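Local structure of 50S ribosomal protein L16 arginine hydroxylase (Escherichia coli, 4CCL) at residues Leu5-Trp9 / Pro10-Glu14. The protein hydroxylates an arginine of ribosomal protein uL16 at its beta carbon, as a growth-regulating, iron- and 2-oxoglutarate-dependent oxygenase. Residues are numbered along the deposited sequence; the frame is centred on the assembly and turned at random.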
ATOM      1  N   LEU B   5       2.253  40.459 -11.429  1.00 60.21           N
ATOM      2  CA  LEU B   5       3.634  39.990 -11.538  1.00 56.03           C
ATOM      3  C   LEU B   5       4.328  40.563 -12.771  1.00 55.69           C
ATOM      4  O   LEU B   5       3.776  40.527 -13.871  1.00 58.42           O
ATOM      5  CB  LEU B   5       3.673  38.459 -11.589  1.00 56.84           C
ATOM      6  CG  LEU B   5       4.284  37.757 -10.376  1.00 59.98           C
ATOM      7  CD1 LEU B   5       4.434  36.257 -10.615  1.00 49.74           C
ATOM      8  CD2 LEU B   5       5.620  38.391 -10.045  1.00 61.74           C
ATOM      9  N   THR B   6       5.541  41.078 -12.585  1.00 55.82           N
ATOM     10  CA  THR B   6       6.282  41.710 -13.674  1.00 66.43           C
ATOM     11  C   THR B   6       7.228  40.737 -14.377  1.00 67.14           C
ATOM     12  O   THR B   6       7.962  41.119 -15.288  1.00 83.72           O
ATOM     13  CB  THR B   6       7.073  42.938 -13.182  1.00 64.73           C
ATOM     14  OG1 THR B   6       8.056  42.526 -12.223  1.00 70.32           O
ATOM     15  CG2 THR B   6       6.136  43.951 -12.540  1.00 50.97           C
ATOM     16  N   LEU B   7       7.203  39.481 -13.945  1.00 59.91           N
ATOM     17  CA  LEU B   7       8.063  38.441 -14.499  1.00 61.82           C
ATOM     18  C   LEU B   7       7.788  38.199 -15.984  1.00 62.26           C
ATOM     19  O   LEU B   7       6.648  38.298 -16.437  1.00 65.60           O
ATOM     20  CB  LEU B   7       7.871  37.144 -13.701  1.00 54.67           C
ATOM     21  CG  LEU B   7       8.697  35.893 -14.010  1.00 65.29           C
ATOM     22  CD1 LEU B   7      10.171  36.224 -14.190  1.00 67.58           C
ATOM     23  CD2 LEU B   7       8.517  34.859 -12.902  1.00 71.65           C
ATOM     24  N   ASN B   8       8.841  37.889 -16.734  1.00 57.71           N
ATOM     25  CA  ASN B   8       8.685  37.458 -18.112  1.00 55.31           C
ATOM     26  C   ASN B   8       8.623  35.942 -18.043  1.00 64.88           C
ATOM     27  O   ASN B   8       9.617  35.281 -17.748  1.00 71.73           O
ATOM     28  CB  ASN B   8       9.885  37.928 -18.940  1.00 57.84           C
ATOM     29  CG  ASN B   8       9.841  37.452 -20.383  1.00 69.24           C
ATOM     30  OD1 ASN B   8       8.845  36.895 -20.841  1.00 78.86           O
ATOM     31  ND2 ASN B   8      10.930  37.681 -21.108  1.00 67.31           N
ATOM     32  N   TRP B   9       7.437  35.405 -18.300  1.00 62.06           N
ATOM     33  CA  TRP B   9       7.166  33.981 -18.099  1.00 49.31           C
ATOM     34  C   TRP B   9       7.843  32.989 -19.055  1.00 54.33           C
ATOM     35  O   TRP B   9       8.394  31.992 -18.597  1.00 59.29           O
ATOM     36  CB  TRP B   9       5.661  33.702 -17.948  1.00 47.24           C
ATOM     37  CG  TRP B   9       5.125  34.012 -16.572  1.00 46.53           C
ATOM     38  CD1 TRP B   9       4.426  35.121 -16.195  1.00 46.39           C
ATOM     39  CD2 TRP B   9       5.255  33.205 -15.395  1.00 49.36           C
ATOM     40  NE1 TRP B   9       4.107  35.053 -14.859  1.00 47.53           N
ATOM     41  CE2 TRP B   9       4.608  33.882 -14.342  1.00 45.53           C
ATOM     42  CE3 TRP B   9       5.853  31.968 -15.125  1.00 49.56           C
ATOM     43  CZ2 TRP B   9       4.540  33.373 -13.049  1.00 45.66           C
ATOM     44  CZ3 TRP B   9       5.788  31.463 -13.840  1.00 38.48           C
ATOM     45  CH2 TRP B   9       5.136  32.164 -12.820  1.00 49.56           C
ATOM     46  N   PRO B  10       7.774  33.230 -20.379  1.00 50.59           N
ATOM     47  CA  PRO B  10       8.419  32.274 -21.289  1.00 52.17           C
ATOM     48  C   PRO B  10       9.906  32.102 -20.987  1.00 58.91           C
ATOM     49  O   PRO B  10      10.398  30.971 -20.910  1.00 70.07           O
ATOM     50  CB  PRO B  10       8.241  32.932 -22.656  1.00 50.56           C
ATOM     51  CG  PRO B  10       6.995  33.727 -22.523  1.00 50.21           C
ATOM     52  CD  PRO B  10       6.985  34.239 -21.113  1.00 50.65           C
ATOM     53  N   ASP B  11      10.593  33.220 -20.773  1.00 59.17           N
ATOM     54  CA  ASP B  11      12.014  33.203 -20.460  1.00 48.02           C
ATOM     55  C   ASP B  11      12.303  32.448 -19.169  1.00 51.51           C
ATOM     56  O   ASP B  11      13.283  31.708 -19.080  1.00 50.53           O
ATOM     57  CB  ASP B  11      12.562  34.627 -20.359  1.00 49.17           C
ATOM     58  CG  ASP B  11      13.972  34.665 -19.806  1.00 58.97           C
ATOM     59  OD1 ASP B  11      14.900  34.211 -20.509  1.00 57.12           O
ATOM     60  OD2 ASP B  11      14.152  35.134 -18.663  1.00 62.63           O
ATOM     61  N   PHE B  12      11.445  32.643 -18.174  1.00 44.33           N
ATOM     62  CA  PHE B  12      11.628  32.019 -16.870  1.00 49.91           C
ATOM     63  C   PHE B  12      11.438  30.512 -16.952  1.00 55.52           C
ATOM     64  O   PHE B  12      12.283  29.743 -16.492  1.00 60.76           O
ATOM     65  CB  PHE B  12      10.654  32.611 -15.852  1.00 41.42           C
ATOM     66  CG  PHE B  12      10.688  31.928 -14.517  1.00 49.18           C
ATOM     67  CD1 PHE B  12      11.642  32.272 -13.574  1.00 39.53           C
ATOM     68  CD2 PHE B  12       9.767  30.940 -14.203  1.00 47.58           C
ATOM     69  CE1 PHE B  12      11.676  31.647 -12.343  1.00 38.32           C
ATOM     70  CE2 PHE B  12       9.796  30.310 -12.974  1.00 48.87           C
ATOM     71  CZ  PHE B  12      10.752  30.663 -12.042  1.00 50.18           C
ATOM     72  N   LEU B  13      10.316  30.106 -17.536  1.00 41.83           N
ATOM     73  CA  LEU B  13       9.999  28.700 -17.728  1.00 51.57           C
ATOM     74  C   LEU B  13      11.082  28.013 -18.542  1.00 53.97           C
ATOM     75  O   LEU B  13      11.428  26.862 -18.280  1.00 58.29           O
ATOM     76  CB  LEU B  13       8.649  28.544 -18.432  1.00 43.83           C
ATOM     77  CG  LEU B  13       7.419  29.001 -17.648  1.00 51.44           C
ATOM     78  CD1 LEU B  13       6.145  28.796 -18.454  1.00 53.29           C
ATOM     79  CD2 LEU B  13       7.339  28.274 -16.321  1.00 39.19           C
ATOM     80  N   GLU B  14      11.606  28.712 -19.542  1.00 48.83           N
ATOM     81  CA  GLU B  14      12.631  28.128 -20.394  1.00 54.72           C
ATOM     82  C   GLU B  14      13.985  27.979 -19.689  1.00 59.10           C
ATOM     83  O   GLU B  14      14.533  26.881 -19.611  1.00 66.30           O
ATOM     84  CB  GLU B  14      12.790  28.974 -21.661  1.00 72.91           C
ATOM     85  CG  GLU B  14      13.161  28.192 -22.912  1.00 89.03           C
ATOM     86  CD  GLU B  14      14.650  28.216 -23.200  1.00103.50           C
ATOM     87  OE1 GLU B  14      15.417  27.605 -22.425  1.00106.23           O
ATOM     88  OE2 GLU B  14      15.053  28.849 -24.200  1.00110.65           O
TER
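Phe12 N donates to Asn8 O (3.2 Å) and Leu13 N to Trp9 O (2.9 Å), the second bond almost straight at 175°, so two successive i to i+4 bonds open the first turn of helix 9-15. Asn8 holds the N-cap position, yet its side chain makes no capping bond: it crosses Pro10 and Asp11 at about a right angle, OD1 3.3 Å from Pro10 CD and ND2 packed against CB of Asp11. Pro10 suits a first turn, where its nitrogen, lacking a hydrogen, costs no helix bond. The apolar side is built by Leu7, Trp9, Phe12 and Leu13. CG anti to the backbone N (chi1 174°) sets the Phe12 ring where CD2 of Leu7 covers one face, 4.2 Å from the ring centroid, in a CH-pi contact. That same methyl also lies above the indole of Trp9, offset toward its rim. Phe12 and Trp9 run side by side, planes at 83°, with Phe12 CD2 4.0 Å from Trp9 CZ3, while Leu13 CD2 reaches the indole edge at CE3. Replacing Phe12 with an alanine is likely to leave the Leu7 methyl without its aromatic face and Trp9 without the ring beside its six-membered ring. Beyond the turn, Asp11 forms a salt bridge with Arg15, and Phe12 meets Tyr180 edge-to-face and also touches Phe132 and Val22, packing this short N-terminal helix against the antiparallel sheet of the cupin-type JmjC fold.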